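Large component of pyocin AP41 (Pseudomonas aeruginosa, PDB 4UHQ) probably kills rival bacteria by cleaving their DNA, the part described being the metal-binding HNH-type nuclease domain of this larger bacteriocin. Local coordinates at residues K43-F48 with I96-P101; R71-V74 with P80-V83; G15-G20 with P60-N65. All blocks are in the same frame, centred on the assembly; numbering follows the deposited sequence. Where two conformers were deposited one is given.

How the contacts relate
From the N terminus, the loop of 15-20 is the first to be used: contact 3 closes when it meets helix 60-63 and the residues just after it. Before that closure, contact 1 has already opened at the start of helix 45-57, and it ends only at strand 95-98, so contacts 1 and 3 cross along the chain. Contact 2, joining helix 68-75 to the loop that follows, begins after contact 3 has closed and is nested inside contact 1. Contacts 2 and 3 touch, with V74 CG2 3.8 Å from L63 CD1, whereas contact 1 lies apart, its centre about 18 Å from that of contact 2 and about 21 Å from that of contact 3.

Contact 1: residues K43-F48 with I96-P101; sequences KSWRDF and IHHVVP. With NI (nickel (II) ion), chain E.
W45 meets H98 and I96 where the first turn of helix 45-57 faces the beta-beta-alpha-metal (His-Me) finger of HNH nucleases, formed by strands 95-98 and 114-117 and helix 119-132. The tight part is the six-membered half of the indole. H98 approaches one of its faces from the opposite direction, with CE1 lying 3.4 Å from W45 CH2. The rings are tilted by 55°, so they neither stack nor meet edge to face. I96 comes to the edge of the same indole, CG2 standing 3.8 Å from W45 CZ2 near the ring plane. W45 reaches them because its CG lies anti to the backbone N (chi1 178°), which sends the ring off the helix toward the strand.

Behind the indole the segment loosens toward solvent. Exposed K43 extends without meeting the strand, and polar bonds order the helix start instead. S44 is the N-cap, its OG accepting from D47 N at 3.1 Å, while D47 OD2 receives K43 N at 2.9 Å through its anti lone pair.

On the other side of the strand, H97 ND1 binds the nickel ion at 2.1 Å, with H122 and H126 among its other ligands, and a water at 2.2 Å. H98 makes two hydrogen bonds: ND1 with a citric acid molecule probably carried over from crystallisation, and NE2, necessarily as donor, to the carbonyl L108 O. W45 lies against CE1 and NE2 while the bond to L108 limits the ring's rotation, consistent with a set orientation of H98 beside the metal site.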
loop_
_atom_site.group_PDB
_atom_site.type_symbol
_atom_site.label_atom_id
_atom_site.label_comp_id
_atom_site.label_asym_id
_atom_site.label_seq_id
_atom_site.Cartn_x
_atom_site.Cartn_y
_atom_site.Cartn_z
ATOM N N LYS A 43 -16.185 -4.298 -1.582
ATOM C CA LYS A 43 -16.855 -5.460 -1.026
ATOM C C LYS A 43 -16.047 -6.119 0.088
ATOM O O LYS A 43 -16.613 -6.843 0.951
ATOM C CB LYS A 43 -17.130 -6.491 -2.127
ATOM C CG LYS A 43 -17.818 -5.914 -3.361
ATOM C CD LYS A 43 -18.191 -6.994 -4.380
ATOM C CE LYS A 43 -19.602 -7.502 -4.122
ATOM N NZ LYS A 43 -20.158 -8.426 -5.163
ATOM N N SER A 44 -14.746 -5.867 0.057
ATOM C CA SER A 44 -13.790 -6.619 0.869
ATOM C C SER A 44 -12.438 -5.966 0.764
ATOM O O SER A 44 -12.204 -5.117 -0.130
ATOM C CB SER A 44 -13.693 -8.063 0.397
ATOM O OG SER A 44 -13.046 -8.109 -0.869
ATOM N N TRP A 45 -11.518 -6.367 1.635
ATOM C CA TRP A 45 -10.166 -5.822 1.527
ATOM C C TRP A 45 -9.508 -6.232 0.195
ATOM O O TRP A 45 -8.872 -5.412 -0.473
ATOM C CB TRP A 45 -9.313 -6.275 2.700
ATOM C CG TRP A 45 -7.934 -5.763 2.558
ATOM C CD1 TRP A 45 -6.817 -6.498 2.321
ATOM C CD2 TRP A 45 -7.528 -4.386 2.574
ATOM N NE1 TRP A 45 -5.718 -5.664 2.223
ATOM C CE2 TRP A 45 -6.135 -4.367 2.386
ATOM C CE3 TRP A 45 -8.210 -3.175 2.772
ATOM C CZ2 TRP A 45 -5.420 -3.180 2.350
ATOM C CZ3 TRP A 45 -7.484 -2.012 2.724
ATOM C CH2 TRP A 45 -6.132 -2.023 2.541
ATOM N N ARG A 46 -9.699 -7.490 -0.202
ATOM C CA ARG A 46 -9.188 -7.934 -1.500
ATOM C C ARG A 46 -9.675 -7.042 -2.656
ATOM O O ARG A 46 -8.912 -6.710 -3.557
ATOM C CB ARG A 46 -9.612 -9.383 -1.742
ATOM C CG ARG A 46 -9.323 -9.886 -3.164
ATOM C CD ARG A 46 -9.676 -11.351 -3.303
ATOM N NE ARG A 46 -9.351 -11.849 -4.634
ATOM C CZ ARG A 46 -9.510 -13.115 -5.010
ATOM N NH1 ARG A 46 -9.987 -14.009 -4.152
ATOM N NH2 ARG A 46 -9.189 -13.487 -6.240
ATOM N N ASP A 47 -10.966 -6.716 -2.662
ATOM C CA ASP A 47 -11.517 -5.833 -3.674
ATOM C C ASP A 47 -10.791 -4.509 -3.667
ATOM O O ASP A 47 -10.382 -3.980 -4.720
ATOM C CB ASP A 47 -13.030 -5.653 -3.395
ATOM C CG ASP A 47 -13.769 -4.904 -4.486
ATOM O OD1 ASP A 47 -13.333 -4.909 -5.665
ATOM O OD2 ASP A 47 -14.851 -4.342 -4.152
ATOM N N PHE A 48 -10.618 -3.942 -2.492
ATOM C CA PHE A 48 -9.894 -2.669 -2.429
ATOM C C PHE A 48 -8.456 -2.804 -2.956
ATOM O O PHE A 48 -7.988 -1.945 -3.715
ATOM C CB PHE A 48 -9.884 -2.124 -0.984
ATOM C CG PHE A 48 -9.095 -0.859 -0.847
ATOM C CD1 PHE A 48 -7.749 -0.903 -0.577
ATOM C CD2 PHE A 48 -9.700 0.370 -1.014
ATOM C CE1 PHE A 48 -7.005 0.273 -0.490
ATOM C CE2 PHE A 48 -8.972 1.558 -0.901
ATOM C CZ PHE A 48 -7.631 1.520 -0.651
ATOM N N ILE A 96 0.102 -3.277 1.571
ATOM C CA ILE A 96 -0.585 -2.106 2.081
ATOM C C ILE A 96 -0.765 -2.308 3.588
ATOM O O ILE A 96 -1.429 -3.271 4.004
ATOM C CB ILE A 96 -1.938 -1.946 1.392
ATOM C CG1 ILE A 96 -1.778 -1.870 -0.120
ATOM C CG2 ILE A 96 -2.614 -0.654 1.933
ATOM C CD1 ILE A 96 -3.128 -1.992 -0.849
ATOM N N HIS A 97 -0.084 -1.498 4.387
ATOM C CA HIS A 97 -0.164 -1.619 5.849
ATOM C C HIS A 97 -1.062 -0.534 6.427
ATOM O O HIS A 97 -1.063 0.628 5.990
ATOM C CB HIS A 97 1.270 -1.545 6.422
ATOM C CG HIS A 97 1.391 -1.129 7.870
ATOM N ND1 HIS A 97 1.066 -1.942 8.955
ATOM C CD2 HIS A 97 1.924 0.003 8.402
ATOM C CE1 HIS A 97 1.354 -1.304 10.076
ATOM N NE2 HIS A 97 1.871 -0.118 9.768
ATOM N N HIS A 98 -1.865 -0.942 7.403
ATOM C CA HIS A 98 -2.698 -0.012 8.147
ATOM C C HIS A 98 -1.872 0.598 9.274
ATOM O O HIS A 98 -1.434 -0.083 10.192
ATOM C CB HIS A 98 -3.939 -0.754 8.694
ATOM C CG HIS A 98 -4.898 -1.126 7.603
ATOM N ND1 HIS A 98 -4.803 -2.301 6.876
ATOM C CD2 HIS A 98 -5.966 -0.449 7.114
ATOM C CE1 HIS A 98 -5.767 -2.307 5.952
ATOM N NE2 HIS A 98 -6.481 -1.195 6.076
ATOM N N VAL A 99 -1.640 1.905 9.171
ATOM C CA VAL A 99 -0.723 2.635 10.041
ATOM C C VAL A 99 -1.132 2.503 11.502
ATOM O O VAL A 99 -0.298 2.195 12.356
ATOM C CB VAL A 99 -0.675 4.112 9.630
ATOM C CG1 VAL A 99 0.187 4.912 10.567
ATOM C CG2 VAL A 99 -0.076 4.246 8.217
ATOM N N VAL A 100 -2.411 2.766 11.782
ATOM C CA VAL A 100 -3.028 2.306 13.038
ATOM C C VAL A 100 -3.605 0.939 12.688
ATOM O O VAL A 100 -4.489 0.812 11.833
ATOM C CB VAL A 100 -4.144 3.236 13.497
ATOM C CG1 VAL A 100 -4.781 2.659 14.784
ATOM C CG2 VAL A 100 -3.592 4.636 13.724
ATOM N N PRO A 101 -3.043 -0.114 13.254
ATOM C CA PRO A 101 -3.500 -1.435 12.845
ATOM C C PRO A 101 -4.985 -1.690 13.074
ATOM O O PRO A 101 -5.622 -1.112 13.955
ATOM C CB PRO A 101 -2.664 -2.377 13.712
ATOM C CG PRO A 101 -1.374 -1.585 13.896
ATOM C CD PRO A 101 -1.843 -0.180 14.119
HETATM NI NI NI E . 0.188 -3.820 9.202
HETATM O O HOH W 1 -1.145 -2.781 10.543
#

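Contact 2: residues R71-V74 with P80-V83; sequences RYFV and PYAV
F73 and Y81 form a T-shaped aromatic contact that, with the neighbouring pair V74 and P80, packs a loop against the helix it has just left. Within the HNH nuclease region, between helix 68-75 and strand 95-98, the loop after helix 68-75 turns back onto that helix, and only five residues separate the two halves of the contact. No hydrogen bond crosses between the segments; the contact is made by apolar and aromatic surfaces.

In the aromatic half, Y81 supplies the edge and F73 the face. The ring planes stand at 75° with their centroids 5.2 Å apart, and Y81 CE1 points at the outer part of the phenylalanine ring rather than at its middle. Its nearest partner there is F73 CE2, at 3.5 Å. The opposite face of F73 is approached by Y72 CD2, so the ring lies between two tyrosines of different origin, one its neighbour in the helix and the other from the returning loop. A citric acid molecule, probably from the crystallisation liquor, also lies beside the F73 side chain.

Hydrogen bonds to residues outside the two segments also hold the returning loop. N70, one turn back in the helix, accepts from Y81 N through OD1, while P80 and A82 make backbone hydrogen bonds with F94 and E92.

The second half is more deeply buried. W53 of helix 45-57 touches both V74 and P80, closing the pair against the longer helix. V74 has CG1 beside its own backbone N (chi1 -64°), a position from which this methyl meets the proline ring at CG and, more closely, at CD: V74 CG1 lies 3.7 Å from P80 CD.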
loop_
_atom_site.group_PDB
_atom_site.type_symbol
_atom_site.label_atom_id
_atom_site.label_comp_id
_atom_site.label_asym_id
_atom_site.label_seq_id
_atom_site.Cartn_x
_atom_site.Cartn_y
_atom_site.Cartn_z
ATOM N N ARG A 71 4.780 -3.386 -13.945
ATOM C CA ARG A 71 3.688 -2.649 -14.609
ATOM C C ARG A 71 2.595 -3.597 -15.122
ATOM O O ARG A 71 1.367 -3.292 -15.020
ATOM C CB ARG A 71 4.259 -1.852 -15.779
ATOM C CG ARG A 71 5.292 -0.808 -15.278
ATOM C CD ARG A 71 5.872 -0.060 -16.467
ATOM N NE ARG A 71 7.022 0.682 -15.980
ATOM C CZ ARG A 71 7.402 1.858 -16.431
ATOM N NH1 ARG A 71 6.780 2.451 -17.452
ATOM N NH2 ARG A 71 8.447 2.438 -15.841
ATOM N N TYR A 72 3.039 -4.740 -15.658
ATOM C CA TYR A 72 2.058 -5.751 -16.049
ATOM C C TYR A 72 1.232 -6.193 -14.829
ATOM O O TYR A 72 -0.009 -6.206 -14.882
ATOM C CB TYR A 72 2.729 -6.965 -16.690
ATOM C CG TYR A 72 1.707 -8.028 -16.928
ATOM C CD1 TYR A 72 0.864 -7.911 -17.993
ATOM C CD2 TYR A 72 1.568 -9.104 -16.037
ATOM C CE1 TYR A 72 -0.125 -8.865 -18.225
ATOM C CE2 TYR A 72 0.581 -10.074 -16.301
ATOM C CZ TYR A 72 -0.235 -9.911 -17.351
ATOM O OH TYR A 72 -1.225 -10.843 -17.669
ATOM N N PHE A 73 1.915 -6.564 -13.751
ATOM C CA PHE A 73 1.124 -7.061 -12.613
ATOM C C PHE A 73 0.129 -6.036 -12.079
ATOM O O PHE A 73 -1.022 -6.433 -11.825
ATOM C CB PHE A 73 2.076 -7.583 -11.516
ATOM C CG PHE A 73 2.748 -8.866 -11.914
ATOM C CD1 PHE A 73 2.005 -10.042 -12.117
ATOM C CD2 PHE A 73 4.110 -8.919 -12.099
ATOM C CE1 PHE A 73 2.625 -11.239 -12.517
ATOM C CE2 PHE A 73 4.693 -10.103 -12.532
ATOM C CZ PHE A 73 3.979 -11.228 -12.733
ATOM N N VAL A 74 0.502 -4.762 -11.929
ATOM C CA VAL A 74 -0.476 -3.821 -11.369
ATOM C C VAL A 74 -1.620 -3.600 -12.339
ATOM O O VAL A 74 -2.741 -3.338 -11.880
ATOM C CB VAL A 74 0.140 -2.456 -10.909
ATOM C CG1 VAL A 74 1.136 -2.738 -9.722
ATOM C CG2 VAL A 74 0.863 -1.737 -12.044
ATOM N N PRO A 80 2.867 -5.326 -6.992
ATOM C CA PRO A 80 4.168 -5.510 -7.639
ATOM C C PRO A 80 5.115 -6.230 -6.673
ATOM O O PRO A 80 4.921 -6.173 -5.440
ATOM C CB PRO A 80 4.659 -4.085 -7.901
ATOM C CG PRO A 80 3.927 -3.211 -6.885
ATOM C CD PRO A 80 2.635 -3.941 -6.559
ATOM N N TYR A 81 6.075 -6.936 -7.208
ATOM C CA TYR A 81 7.089 -7.629 -6.404
ATOM C C TYR A 81 8.139 -6.680 -5.913
ATOM O O TYR A 81 8.627 -5.807 -6.634
ATOM C CB TYR A 81 7.785 -8.707 -7.259
ATOM C CG TYR A 81 6.903 -9.852 -7.636
ATOM C CD1 TYR A 81 6.152 -9.800 -8.807
ATOM C CD2 TYR A 81 6.805 -10.984 -6.841
ATOM C CE1 TYR A 81 5.353 -10.851 -9.193
ATOM C CE2 TYR A 81 6.002 -12.052 -7.210
ATOM C CZ TYR A 81 5.257 -11.963 -8.374
ATOM O OH TYR A 81 4.455 -13.018 -8.741
ATOM N N ALA A 82 8.531 -6.871 -4.658
ATOM C CA ALA A 82 9.689 -6.174 -4.090
ATOM C C ALA A 82 10.982 -6.930 -4.405
ATOM O O ALA A 82 10.917 -8.102 -4.773
ATOM C CB ALA A 82 9.502 -6.037 -2.544
ATOM N N VAL A 83 12.155 -6.292 -4.232
ATOM C CA VAL A 83 13.399 -7.019 -4.462
ATOM C C VAL A 83 13.548 -8.152 -3.456
ATOM O O VAL A 83 12.969 -8.124 -2.362
ATOM C CB VAL A 83 14.650 -6.100 -4.387
ATOM C CG1 VAL A 83 14.620 -5.096 -5.579
ATOM C CG2 VAL A 83 14.738 -5.412 -3.054
#

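Contact 3: residues G15-G20 with P60-N65; sequences GNWLAG and PSALEN
W17 carries its CG between the backbone N and the carbonyl carbon (chi1 76°), a crowded position that turns the pyrrole edge of the indole to A62, while N16, with CG anti to its N, extends its amide to N65. Both residues belong to a type I beta turn from N16 to A19, which packs an N-terminal loop against helix 60-63 and the residues that follow it. N16 also makes an Asx turn: its OD1 accepts from L18 N at 3.1 Å.

In one of the two conformers modelled for N65, the asparagine amides stack with planes 13° apart. There N16 OD1 lies 3.4 Å from N65 CB, in a contact that is one of packing.

Deeper in, F52, W53 and V56 of helix 45-57 pack against the buried indole. L18 CG sits over the centre of one face of this ring, and the A62 methyl approaches its NE1. The one hydrogen bond between the segments is at the ring edge: W17 NE1 donates to A62 O at 2.9 Å, bent to 147° at the hydrogen, and arrives in the carbonyl plane on a lone pair.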
loop_
_atom_site.group_PDB
_atom_site.type_symbol
_atom_site.label_atom_id
_atom_site.label_comp_id
_atom_site.label_asym_id
_atom_site.label_seq_id
_atom_site.Cartn_x
_atom_site.Cartn_y
_atom_site.Cartn_z
ATOM N N GLY A 15 8.576 12.168 -7.321
ATOM C CA GLY A 15 9.752 11.332 -7.298
ATOM C C GLY A 15 9.367 9.873 -7.218
ATOM O O GLY A 15 8.273 9.467 -7.612
ATOM N N ASN A 16 10.274 9.070 -6.697
ATOM C CA ASN A 16 10.024 7.638 -6.687
ATOM C C ASN A 16 9.181 7.263 -5.507
ATOM O O ASN A 16 9.669 7.185 -4.402
ATOM C CB ASN A 16 11.361 6.885 -6.691
ATOM C CG ASN A 16 11.179 5.384 -6.779
ATOM O OD1 ASN A 16 10.096 4.860 -6.479
ATOM N ND2 ASN A 16 12.237 4.685 -7.184
ATOM N N TRP A 17 7.898 7.026 -5.740
ATOM C CA TRP A 17 6.980 6.935 -4.630
ATOM C C TRP A 17 7.120 5.666 -3.819
ATOM O O TRP A 17 6.577 5.620 -2.715
ATOM C CB TRP A 17 5.519 7.104 -5.095
ATOM C CG TRP A 17 4.879 5.943 -5.787
ATOM C CD1 TRP A 17 5.131 5.527 -7.039
ATOM C CD2 TRP A 17 3.848 5.057 -5.256
ATOM N NE1 TRP A 17 4.342 4.436 -7.361
ATOM C CE2 TRP A 17 3.546 4.138 -6.277
ATOM C CE3 TRP A 17 3.160 4.980 -4.044
ATOM C CZ2 TRP A 17 2.579 3.143 -6.141
ATOM C CZ3 TRP A 17 2.175 3.979 -3.892
ATOM C CH2 TRP A 17 1.910 3.072 -4.945
ATOM N N LEU A 18 7.838 4.662 -4.327
ATOM C CA LEU A 18 7.966 3.405 -3.568
ATOM C C LEU A 18 9.351 3.216 -2.957
ATOM O O LEU A 18 9.577 2.216 -2.266
ATOM C CB LEU A 18 7.646 2.202 -4.466
ATOM C CG LEU A 18 6.201 2.111 -4.881
ATOM C CD1 LEU A 18 6.131 0.956 -5.910
ATOM C CD2 LEU A 18 5.341 1.803 -3.706
ATOM N N ALA A 19 10.273 4.141 -3.216
ATOM C CA ALA A 19 11.645 3.953 -2.746
ATOM C C ALA A 19 11.705 3.794 -1.227
ATOM O O ALA A 19 12.520 3.026 -0.691
ATOM C CB ALA A 19 12.522 5.119 -3.211
ATOM N N GLY A 20 10.853 4.526 -0.533
ATOM C CA GLY A 20 10.901 4.505 0.922
ATOM C C GLY A 20 10.134 3.369 1.567
ATOM O O GLY A 20 10.055 3.319 2.804
ATOM N N PRO A 60 0.521 7.604 -14.770
ATOM C CA PRO A 60 1.890 7.538 -15.321
ATOM C C PRO A 60 2.987 7.792 -14.298
ATOM O O PRO A 60 4.024 7.106 -14.338
ATOM C CB PRO A 60 1.874 8.633 -16.384
ATOM C CG PRO A 60 0.415 8.618 -16.864
ATOM C CD PRO A 60 -0.386 8.407 -15.585
ATOM N N SER A 61 2.775 8.730 -13.385
ATOM C CA SER A 61 3.766 9.050 -12.383
ATOM C C SER A 61 4.015 7.896 -11.454
ATOM O O SER A 61 5.144 7.626 -11.081
ATOM C CB SER A 61 3.344 10.294 -11.575
ATOM O OG SER A 61 3.237 11.405 -12.427
ATOM N N ALA A 62 2.965 7.185 -11.078
ATOM C CA ALA A 62 3.176 6.054 -10.183
ATOM C C ALA A 62 3.785 4.869 -10.885
ATOM O O ALA A 62 4.483 4.071 -10.268
ATOM C CB ALA A 62 1.825 5.655 -9.515
ATOM N N LEU A 63 3.469 4.694 -12.165
ATOM C CA LEU A 63 3.986 3.568 -12.940
ATOM C C LEU A 63 5.481 3.734 -13.208
ATOM O O LEU A 63 6.183 2.729 -13.374
ATOM C CB LEU A 63 3.237 3.485 -14.266
ATOM C CG LEU A 63 3.113 2.138 -14.951
ATOM C CD1 LEU A 63 2.271 1.161 -14.145
ATOM C CD2 LEU A 63 2.506 2.358 -16.331
ATOM N N GLU A 64 5.973 4.978 -13.243
ATOM C CA GLU A 64 7.311 5.273 -13.810
ATOM C C GLU A 64 8.429 4.590 -13.030
ATOM O O GLU A 64 9.482 4.293 -13.625
ATOM C CB GLU A 64 7.534 6.784 -13.870
ATOM C CG GLU A 64 8.962 7.203 -14.135
ATOM C CD GLU A 64 9.031 8.690 -14.405
ATOM O OE1 GLU A 64 8.014 9.371 -14.144
ATOM O OE2 GLU A 64 10.083 9.165 -14.874
ATOM N N ASN A 65 8.232 4.303 -11.754
ATOM C CA ASN A 65 9.339 3.640 -11.051
ATOM C C ASN A 65 8.939 2.220 -10.698
ATOM O O ASN A 65 9.259 1.661 -9.638
ATOM C CB ASN A 65 9.788 4.422 -9.816
ATOM C CG ASN A 65 10.412 5.767 -10.174
ATOM O OD1 ASN A 65 9.747 6.791 -10.122
ATOM N ND2 ASN A 65 11.693 5.758 -10.568
#